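Local coordinates for nitrate regulatory protein (Klebsiella oxytoca, PDB 4AKK), which binds the terminator site in the nasF operon leader RNA in response to nitrate or nitrite and brings about transcription antitermination, at residues Q194-A199 with Q292-E297; K374-T379 with A409-K414; G60-Q65 with Y110-P115; G78-W83 with A93-G98. One frame throughout, in Å; residues are numbered along the deposited sequence.

Contact 1 (Q194-A199 with Q292-E297); sequences QGKELA and QLRGVE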
# COMPACT_ATOMS: atom_id res chain seq x y z
N GLN A 194 -16.34 -4.86 -1.55
CA GLN A 194 -15.83 -4.87 -0.19
C GLN A 194 -16.63 -3.92 0.72
O GLN A 194 -16.93 -4.26 1.86
CB GLN A 194 -14.34 -4.50 -0.19
CG GLN A 194 -13.65 -4.76 1.14
CD GLN A 194 -13.73 -6.21 1.58
OE1 GLN A 194 -14.45 -6.54 2.53
NE2 GLN A 194 -13.01 -7.08 0.88
N GLY A 195 -16.98 -2.75 0.21
CA GLY A 195 -17.82 -1.85 0.97
C GLY A 195 -19.17 -2.49 1.29
O GLY A 195 -19.72 -2.32 2.38
N LYS A 196 -19.69 -3.23 0.31
CA LYS A 196 -21.00 -3.87 0.40
C LYS A 196 -20.94 -5.01 1.39
O LYS A 196 -21.88 -5.25 2.14
CB LYS A 196 -21.41 -4.39 -0.98
CG LYS A 196 -22.69 -5.16 -1.05
CD LYS A 196 -23.09 -5.38 -2.52
CE LYS A 196 -24.26 -6.34 -2.67
NZ LYS A 196 -23.84 -7.77 -2.59
N GLU A 197 -19.81 -5.72 1.41
CA GLU A 197 -19.63 -6.79 2.39
C GLU A 197 -19.64 -6.24 3.82
O GLU A 197 -20.26 -6.82 4.73
CB GLU A 197 -18.32 -7.55 2.14
CG GLU A 197 -17.84 -8.39 3.34
CD GLU A 197 -18.87 -9.41 3.84
OE1 GLU A 197 -19.95 -9.55 3.21
OE2 GLU A 197 -18.62 -10.08 4.88
N LEU A 198 -18.95 -5.13 4.02
CA LEU A 198 -18.87 -4.49 5.32
C LEU A 198 -20.21 -3.90 5.72
O LEU A 198 -20.53 -3.84 6.90
CB LEU A 198 -17.79 -3.40 5.32
CG LEU A 198 -16.33 -3.89 5.16
CD1 LEU A 198 -15.35 -2.75 5.35
CD2 LEU A 198 -16.00 -5.02 6.12
N ALA A 199 -20.99 -3.43 4.73
CA ALA A 199 -22.36 -3.01 5.01
C ALA A 199 -23.18 -4.21 5.50
O ALA A 199 -23.96 -4.09 6.44
CB ALA A 199 -23.00 -2.39 3.76
N GLN A 292 -30.22 -2.37 -3.08
CA GLN A 292 -29.86 -1.22 -3.92
C GLN A 292 -28.39 -1.28 -4.34
O GLN A 292 -28.07 -1.03 -5.51
CB GLN A 292 -30.16 0.10 -3.19
CG GLN A 292 -31.63 0.35 -2.96
CD GLN A 292 -32.42 0.40 -4.27
OE1 GLN A 292 -33.19 -0.51 -4.57
NE2 GLN A 292 -32.20 1.45 -5.05
N LEU A 293 -27.50 -1.62 -3.41
CA LEU A 293 -26.09 -1.75 -3.75
C LEU A 293 -25.90 -2.85 -4.79
O LEU A 293 -25.12 -2.69 -5.73
CB LEU A 293 -25.25 -2.05 -2.51
CG LEU A 293 -25.14 -0.94 -1.46
CD1 LEU A 293 -24.64 -1.52 -0.14
CD2 LEU A 293 -24.24 0.20 -1.93
N ARG A 294 -26.63 -3.95 -4.63
CA ARG A 294 -26.53 -5.08 -5.56
C ARG A 294 -26.88 -4.64 -6.99
O ARG A 294 -26.22 -5.03 -7.94
CB ARG A 294 -27.43 -6.24 -5.11
CG ARG A 294 -27.42 -7.44 -6.06
CD ARG A 294 -26.01 -7.97 -6.29
NE ARG A 294 -25.95 -9.09 -7.25
CZ ARG A 294 -24.82 -9.60 -7.73
NH1 ARG A 294 -23.66 -9.12 -7.33
NH2 ARG A 294 -24.85 -10.61 -8.60
N GLY A 295 -27.91 -3.81 -7.13
CA GLY A 295 -28.31 -3.30 -8.43
C GLY A 295 -27.15 -2.63 -9.13
O GLY A 295 -26.84 -2.92 -10.29
N VAL A 296 -26.48 -1.74 -8.41
CA VAL A 296 -25.32 -1.06 -8.96
C VAL A 296 -24.18 -2.02 -9.26
O VAL A 296 -23.52 -1.92 -10.29
CB VAL A 296 -24.83 0.06 -8.02
CG1 VAL A 296 -23.51 0.58 -8.51
CG2 VAL A 296 -25.85 1.18 -7.95
N GLU A 297 -23.95 -2.98 -8.36
CA GLU A 297 -22.86 -3.93 -8.53
C GLU A 297 -23.05 -4.77 -9.80
O GLU A 297 -22.09 -5.09 -10.50
CB GLU A 297 -22.78 -4.84 -7.30
CG GLU A 297 -21.72 -5.92 -7.37
CD GLU A 297 -21.80 -6.88 -6.17
OE1 GLU A 297 -22.90 -7.03 -5.57
OE2 GLU A 297 -20.76 -7.48 -5.84
O HOH W 1 -21.23 -9.37 -4.08

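Contact 2 (K374-T379 with A409-K414); sequences KSVLMT and ALLTVK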
# COMPACT_ATOMS: atom_id res chain seq x y z
N LYS A 374 -8.03 8.03 24.34
CA LYS A 374 -9.06 8.36 25.32
C LYS A 374 -8.44 8.96 26.59
O LYS A 374 -8.89 9.99 27.09
CB LYS A 374 -9.89 7.13 25.68
CG LYS A 374 -11.02 6.84 24.71
CD LYS A 374 -11.56 5.42 24.88
CE LYS A 374 -11.83 5.09 26.34
NZ LYS A 374 -12.28 3.67 26.53
N SER A 375 -7.39 8.32 27.09
CA SER A 375 -6.68 8.82 28.27
C SER A 375 -6.18 10.24 28.05
O SER A 375 -6.24 11.07 28.96
CB SER A 375 -5.52 7.91 28.63
OG SER A 375 -5.97 6.57 28.70
N VAL A 376 -5.68 10.53 26.85
CA VAL A 376 -5.19 11.87 26.54
C VAL A 376 -6.30 12.89 26.72
O VAL A 376 -6.09 13.96 27.30
CB VAL A 376 -4.61 11.97 25.12
CG1 VAL A 376 -4.47 13.44 24.70
CG2 VAL A 376 -3.27 11.24 25.04
N LEU A 377 -7.48 12.58 26.20
CA LEU A 377 -8.64 13.46 26.34
C LEU A 377 -9.11 13.53 27.80
O LEU A 377 -9.55 14.57 28.27
CB LEU A 377 -9.78 12.99 25.44
CG LEU A 377 -9.49 12.99 23.93
CD1 LEU A 377 -10.61 12.38 23.14
CD2 LEU A 377 -9.20 14.40 23.45
N MET A 378 -9.00 12.42 28.51
CA MET A 378 -9.45 12.37 29.90
C MET A 378 -8.57 13.23 30.80
O MET A 378 -9.04 13.80 31.79
CB MET A 378 -9.51 10.93 30.40
CG MET A 378 -10.73 10.15 29.88
SD MET A 378 -10.54 8.36 30.03
CE MET A 378 -10.57 8.12 31.81
N THR A 379 -7.29 13.35 30.43
CA THR A 379 -6.31 14.05 31.26
C THR A 379 -6.15 15.52 30.91
O THR A 379 -6.24 16.39 31.77
CB THR A 379 -4.93 13.38 31.13
OG1 THR A 379 -5.02 12.03 31.59
CG2 THR A 379 -3.91 14.14 31.95
N ALA A 409 -3.64 9.94 15.01
CA ALA A 409 -3.38 11.35 14.77
C ALA A 409 -3.14 12.11 16.08
O ALA A 409 -2.23 12.91 16.17
CB ALA A 409 -4.52 12.00 13.98
N LEU A 410 -3.96 11.84 17.10
CA LEU A 410 -3.85 12.58 18.36
C LEU A 410 -2.58 12.24 19.15
O LEU A 410 -1.98 13.12 19.77
CB LEU A 410 -5.09 12.36 19.24
CG LEU A 410 -5.07 12.90 20.67
CD1 LEU A 410 -4.81 14.40 20.70
CD2 LEU A 410 -6.38 12.58 21.40
N LEU A 411 -2.17 10.97 19.12
CA LEU A 411 -0.95 10.55 19.80
C LEU A 411 0.28 11.12 19.08
O LEU A 411 1.31 11.40 19.71
CB LEU A 411 -0.86 9.02 19.87
CG LEU A 411 -1.98 8.30 20.62
CD1 LEU A 411 -1.92 6.80 20.36
CD2 LEU A 411 -1.91 8.59 22.10
N THR A 412 0.17 11.29 17.77
CA THR A 412 1.25 11.87 16.99
C THR A 412 1.57 13.31 17.39
O THR A 412 2.72 13.73 17.34
CB THR A 412 0.95 11.81 15.49
OG1 THR A 412 0.80 10.44 15.09
CG2 THR A 412 2.09 12.45 14.69
N VAL A 413 0.56 14.06 17.80
CA VAL A 413 0.77 15.47 18.11
C VAL A 413 0.56 15.82 19.59
O VAL A 413 0.47 16.99 19.95
CB VAL A 413 -0.17 16.37 17.29
CG1 VAL A 413 0.02 16.14 15.80
CG2 VAL A 413 -1.61 16.14 17.70
N LYS A 414 0.49 14.82 20.47
CA LYS A 414 0.06 15.12 21.84
C LYS A 414 1.09 15.95 22.61
O LYS A 414 0.79 16.50 23.67
CB LYS A 414 -0.39 13.87 22.62
CG LYS A 414 0.69 12.83 22.79
CD LYS A 414 0.32 11.84 23.90
CE LYS A 414 1.24 10.64 23.85
NZ LYS A 414 2.68 11.02 23.97

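Contact 3 (G60-Q65 with Y110-P115); sequences GTLAGQ and YAALEP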
# COMPACT_ATOMS: atom_id res chain seq x y z
N GLY A 60 -13.06 -11.78 -16.34
CA GLY A 60 -14.26 -11.00 -16.10
C GLY A 60 -15.41 -11.85 -15.61
O GLY A 60 -16.18 -11.45 -14.73
N THR A 61 -15.55 -13.04 -16.19
CA THR A 61 -16.62 -13.95 -15.81
C THR A 61 -16.42 -14.45 -14.38
O THR A 61 -17.35 -14.45 -13.58
CB THR A 61 -16.69 -15.17 -16.76
OG1 THR A 61 -16.87 -14.73 -18.10
CG2 THR A 61 -17.84 -16.09 -16.37
N LEU A 62 -15.21 -14.89 -14.08
CA LEU A 62 -14.89 -15.36 -12.74
C LEU A 62 -15.21 -14.29 -11.69
O LEU A 62 -15.81 -14.58 -10.66
CB LEU A 62 -13.42 -15.77 -12.64
CG LEU A 62 -13.01 -16.28 -11.25
CD1 LEU A 62 -13.92 -17.42 -10.80
CD2 LEU A 62 -11.54 -16.70 -11.23
N ALA A 63 -14.83 -13.05 -11.98
CA ALA A 63 -15.15 -11.94 -11.08
C ALA A 63 -16.66 -11.79 -10.88
O ALA A 63 -17.12 -11.56 -9.77
CB ALA A 63 -14.56 -10.65 -11.61
N GLY A 64 -17.42 -11.93 -11.96
CA GLY A 64 -18.86 -11.84 -11.89
C GLY A 64 -19.50 -12.97 -11.09
O GLY A 64 -20.44 -12.73 -10.33
N GLN A 65 -19.01 -14.19 -11.28
CA GLN A 65 -19.49 -15.34 -10.52
C GLN A 65 -19.11 -15.25 -9.03
O GLN A 65 -19.86 -15.71 -8.18
CB GLN A 65 -18.98 -16.65 -11.12
CG GLN A 65 -19.57 -16.94 -12.51
CD GLN A 65 -21.10 -16.82 -12.54
OE1 GLN A 65 -21.75 -17.37 -11.53
NE2 GLN A 65 -21.67 -16.22 -13.45
N TYR A 110 -17.74 -22.81 -9.63
CA TYR A 110 -16.83 -23.93 -9.88
C TYR A 110 -16.57 -24.08 -11.38
O TYR A 110 -15.46 -24.43 -11.80
CB TYR A 110 -17.39 -25.23 -9.29
CG TYR A 110 -17.24 -25.37 -7.78
CD1 TYR A 110 -16.06 -25.02 -7.14
CD2 TYR A 110 -18.27 -25.88 -7.00
CE1 TYR A 110 -15.91 -25.16 -5.78
CE2 TYR A 110 -18.13 -26.02 -5.62
CZ TYR A 110 -16.94 -25.66 -5.02
OH TYR A 110 -16.78 -25.79 -3.66
N ALA A 111 -17.59 -23.80 -12.18
CA ALA A 111 -17.46 -23.83 -13.64
C ALA A 111 -16.52 -22.73 -14.13
O ALA A 111 -15.61 -22.99 -14.93
CB ALA A 111 -18.82 -23.70 -14.30
N ALA A 112 -16.73 -21.51 -13.64
CA ALA A 112 -15.88 -20.38 -14.02
C ALA A 112 -14.42 -20.59 -13.61
O ALA A 112 -13.53 -19.93 -14.14
CB ALA A 112 -16.42 -19.08 -13.44
N LEU A 113 -14.16 -21.52 -12.69
CA LEU A 113 -12.77 -21.81 -12.29
C LEU A 113 -11.97 -22.62 -13.33
O LEU A 113 -10.74 -22.51 -13.38
CB LEU A 113 -12.71 -22.50 -10.93
CG LEU A 113 -13.02 -21.68 -9.68
CD1 LEU A 113 -12.91 -22.55 -8.44
CD2 LEU A 113 -12.09 -20.48 -9.56
N GLU A 114 -12.66 -23.41 -14.15
CA GLU A 114 -11.99 -24.31 -15.10
C GLU A 114 -11.06 -23.55 -16.05
O GLU A 114 -9.88 -23.89 -16.17
CB GLU A 114 -13.01 -25.15 -15.89
CG GLU A 114 -12.42 -26.36 -16.65
CD GLU A 114 -11.95 -26.02 -18.08
OE1 GLU A 114 -12.70 -25.35 -18.82
OE2 GLU A 114 -10.84 -26.46 -18.46
N PRO A 115 -11.58 -22.52 -16.73
CA PRO A 115 -10.73 -21.73 -17.62
C PRO A 115 -9.64 -20.98 -16.86
O PRO A 115 -8.55 -20.79 -17.41
CB PRO A 115 -11.72 -20.75 -18.27
CG PRO A 115 -13.04 -21.40 -18.13
CD PRO A 115 -13.00 -22.12 -16.83

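Contact 4 (G78-W83 with A93-G98); sequences GASNIW and AECRAG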
# COMPACT_ATOMS: atom_id res chain seq x y z
N GLY A 78 -27.70 -13.35 6.40
CA GLY A 78 -28.75 -12.57 7.01
C GLY A 78 -29.97 -13.37 7.41
O GLY A 78 -30.54 -13.15 8.49
N ALA A 79 -30.39 -14.29 6.56
CA ALA A 79 -31.51 -15.17 6.90
C ALA A 79 -31.19 -16.04 8.12
O ALA A 79 -31.99 -16.11 9.06
CB ALA A 79 -31.91 -16.04 5.70
N SER A 80 -30.03 -16.69 8.11
CA SER A 80 -29.59 -17.51 9.23
C SER A 80 -29.58 -16.68 10.51
O SER A 80 -29.94 -17.16 11.58
CB SER A 80 -28.21 -18.10 8.97
OG SER A 80 -28.20 -18.80 7.74
N ASN A 81 -29.17 -15.43 10.40
CA ASN A 81 -29.09 -14.56 11.56
C ASN A 81 -30.45 -14.31 12.22
O ASN A 81 -30.56 -14.31 13.46
CB ASN A 81 -28.43 -13.23 11.19
CG ASN A 81 -27.60 -12.66 12.32
OD1 ASN A 81 -26.83 -13.38 12.96
ND2 ASN A 81 -27.75 -11.36 12.57
N ILE A 82 -31.48 -14.08 11.41
CA ILE A 82 -32.82 -13.80 11.92
C ILE A 82 -33.46 -15.07 12.47
O ILE A 82 -34.09 -15.07 13.52
CB ILE A 82 -33.74 -13.15 10.85
CG1 ILE A 82 -33.14 -11.84 10.33
CG2 ILE A 82 -35.11 -12.85 11.45
CD1 ILE A 82 -33.15 -10.72 11.36
N TRP A 83 -33.29 -16.16 11.74
CA TRP A 83 -33.66 -17.47 12.23
C TRP A 83 -33.10 -17.71 13.63
O TRP A 83 -33.84 -18.07 14.54
CB TRP A 83 -33.17 -18.54 11.25
CG TRP A 83 -33.25 -19.92 11.76
CD1 TRP A 83 -32.21 -20.71 12.14
CD2 TRP A 83 -34.43 -20.70 11.95
NE1 TRP A 83 -32.67 -21.93 12.56
CE2 TRP A 83 -34.03 -21.95 12.45
CE3 TRP A 83 -35.80 -20.46 11.75
CZ2 TRP A 83 -34.94 -22.97 12.75
CZ3 TRP A 83 -36.70 -21.47 12.05
CH2 TRP A 83 -36.27 -22.71 12.55
N ALA A 93 -38.07 -20.07 5.64
CA ALA A 93 -38.26 -20.10 4.19
C ALA A 93 -37.11 -19.41 3.45
O ALA A 93 -36.62 -19.91 2.44
CB ALA A 93 -39.59 -19.45 3.81
N GLU A 94 -36.71 -18.26 3.96
CA GLU A 94 -35.59 -17.51 3.40
C GLU A 94 -34.28 -18.29 3.53
O GLU A 94 -33.49 -18.35 2.59
CB GLU A 94 -35.48 -16.14 4.07
CG GLU A 94 -36.52 -15.10 3.60
CD GLU A 94 -37.92 -15.30 4.19
OE1 GLU A 94 -38.12 -16.18 5.05
OE2 GLU A 94 -38.84 -14.55 3.78
N CYS A 95 -34.04 -18.90 4.69
CA CYS A 95 -32.84 -19.72 4.86
C CYS A 95 -32.79 -20.82 3.81
O CYS A 95 -31.73 -21.11 3.27
CB CYS A 95 -32.79 -20.36 6.23
SG CYS A 95 -32.39 -19.27 7.58
N ARG A 96 -33.93 -21.45 3.56
CA ARG A 96 -33.98 -22.61 2.68
C ARG A 96 -33.76 -22.16 1.26
O ARG A 96 -32.98 -22.76 0.52
CB ARG A 96 -35.32 -23.34 2.79
CG ARG A 96 -35.55 -24.05 4.12
CD ARG A 96 -36.70 -25.06 4.02
NE ARG A 96 -37.82 -24.53 3.23
CZ ARG A 96 -38.90 -23.97 3.76
NH1 ARG A 96 -39.02 -23.86 5.08
NH2 ARG A 96 -39.87 -23.51 2.96
N ALA A 97 -34.46 -21.09 0.89
CA ALA A 97 -34.32 -20.51 -0.43
C ALA A 97 -32.90 -19.99 -0.65
O ALA A 97 -32.30 -20.20 -1.71
CB ALA A 97 -35.34 -19.38 -0.62
N GLY A 98 -32.37 -19.29 0.35
CA GLY A 98 -31.03 -18.73 0.25
C GLY A 98 -29.98 -19.79 0.01
O GLY A 98 -29.10 -19.62 -0.83

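Contact 1 (Q194-A199 with Q292-E297)
Lys196 runs alongside Leu293 and brings CE up to Arg294, with Lys196 CE 3.9 Å from Arg294 CA; it gives up 89 Å² of its surface to 292-297, by far the largest share of any residue here. Its side chain and that of Leu293 (51 Å²) slide past each other in opposite senses, Lys196 CD coming 4.0 Å from Leu293 CB. The lysine runs extended as far as CE and bends only at the last torsion (chi4 -81°), which turns NZ to Glu297. Lys196 NZ reaches Glu297 OE1 at 3.2 Å, a salt bridge whose hydrogen bond is weak. The two segments belong to antiparallel helices 180-212 and 277-312 of the nitrate-sensing NIT domain, with short-segment axes 10.8 Å apart at 164°, a wide spacing that these long side chains span. Glu297 OE1 is also held within its own helix: Arg294 NH1 donates to it at 2.8 Å. That oxygen lies in the guanidinium plane, whereas the guanidinium stands above the carboxylate plane, 88° out of it. Glu297 OE2 accepts from a water at 2.6 Å and is hydrogen-bonded to Ser67, while Gln74 and His71 take further bonds from Lys196 NZ. Beside this salt-bridge network, Ala199 CB touches Leu293 CD1 at 4.3 Å.

Contact 2 (K374-T379 with A409-K414)
Val376 and Leu410 meet tip to tip in a contact made by carbon atoms, with no hydrogen bond between 374-379 and 409-414. Two branches of the valine divide the work. Val376 CG1 stands anti to its backbone nitrogen (chi1 165°) and faces Leu410, with CG1 3.9 Å from Leu410 CD2. The second branch, Val376 CG2, lies 4.2 Å from Leu411 CD2. Leu410 CD2 is shared: it also lies 3.9 Å from Leu377 CD2, the two leucines meeting at a slant, so this one methyl fits between neighbouring residues of the first helix. Val376 has the most surface covered, 74 Å², followed by Leu410 with 59 Å².

A lysine adds an aliphatic contact. Lys414 CD packs 3.8 Å from Val376 CG2, and its outer end leads away from the first helix.

Within helix 360-380, Thr379 OG1 donates to Ser375 O at 3.1 Å, while Thr379 N reaches the same oxygen from the opposite face of the carbonyl plane.

Leu377 also packs on Leu392 of helix 385-399 and on Leu416 of the second subunit, and Thr412 OG1 is hydrogen-bonded to Gln401 of that subunit. The apolar packing joins helix 360-380 to helix 403-412 and to the residues just after it, in the small all-helical ANTAR RNA-binding domain, at a place where the two subunits meet.

Contact 3 (G60-Q65 with Y110-P115)
Thr61 O accepts the backbone N-H of Gln65 at 2.8 Å, the shortest polar bond here, and the side chains of both residues approach Ala112 across the contact. The meeting itself is apolar. Ala112 CB is directed at the opposing helix, where it lies 3.9 Å from Gln65 CG, 4.0 Å from Leu62 CD1 and 4.4 Å from Thr61 CG2; three side chains of helix 56-85 thus meet this one methyl. Ala112 accordingly has 70 Å² covered, the most of any residue in the contact. Leu62 carries CG anti to its backbone nitrogen (chi1 180°), which brings its tip across to the partner helix, with Leu62 CD1 3.8 Å from Leu113 CD2. The single methyl of Ala112 is consistent with the close backbone approach, the CA atoms of Leu62 and Ala112 being 5.3 Å apart. Leu113 packs in addition on Ile128 and Val132 of helix 122-134 and on Glu37 of the second subunit, and Leu62 rests on Leu173. With short-segment axes 9.1 Å apart at 158°, the geometry is that of an antiparallel helix pair, 56-85 with 92-117, of the all-helical nitrate-sensing part of the protein.

Contact 4 (G78-W83 with A93-G98)
Trp83 and Cys95 form the sulfur-aromatic contact here: Cys95 SG lies 5.0 Å from the centroid of the indole five-membered ring, 42° off its normal, an oblique approach. The sulfur is nearer to the aliphatic root of the tryptophan, with Cys95 SG 3.8 Å from Trp83 CB. The ring nitrogen, Trp83 NE1, is hydrogen-bonded to Val145 O. Within its own helix, the Arg96 guanidinium has Ala93 CA 3.7 Å above one face, offset toward the rim.

Cys95 is the residue most covered, at 75 Å². Its sulfur stands anti to the carbonyl carbon (chi1 -74°) and from there meets the backbone of the opposing helix: Cys95 SG is 3.5 Å from both Ala79 C and Ser80 N. Ala79, covered by 48 Å², turns its methyl to the same partner helix, where Ala79 CB lies 3.9 Å from Glu94 CB, while the carboxylate of Glu94 leads away. Ser80 OG bonds back to Glu76 O in the preceding turn.

The tight spacing is consistent with the small residues Ala79 and Cys95 at the closest point, where their CA atoms are only 5.2 Å apart; the short-segment axes pass within 8.4 Å at 152°. Such a pair, with its helices joined by a short connection between residues 85 and 92, is an antiparallel helical hairpin within the nitrate-sensing domain.

Contacts 3 and 4 are two places along one antiparallel pair, helices 56-85 and 92-117, with centres 26 Å apart; the segments of contact 4 lie between those of contact 3 along the chain. Contact 1 joins two other helices nearer the middle of the chain, its centre about 20 Å from that of contact 3 and 19 Å from that of contact 4. Ser67, Gln74 and His71, which bond to its charged groups, all come from helix 56-85 and tie it to the hairpin. Contact 2 lies in the ANTAR domain, its centre 35 Å from contact 1 and 49 Å from contact 3. Contacts 2 and 3 lie on opposite sides of the chain's centre, yet both touch the second subunit.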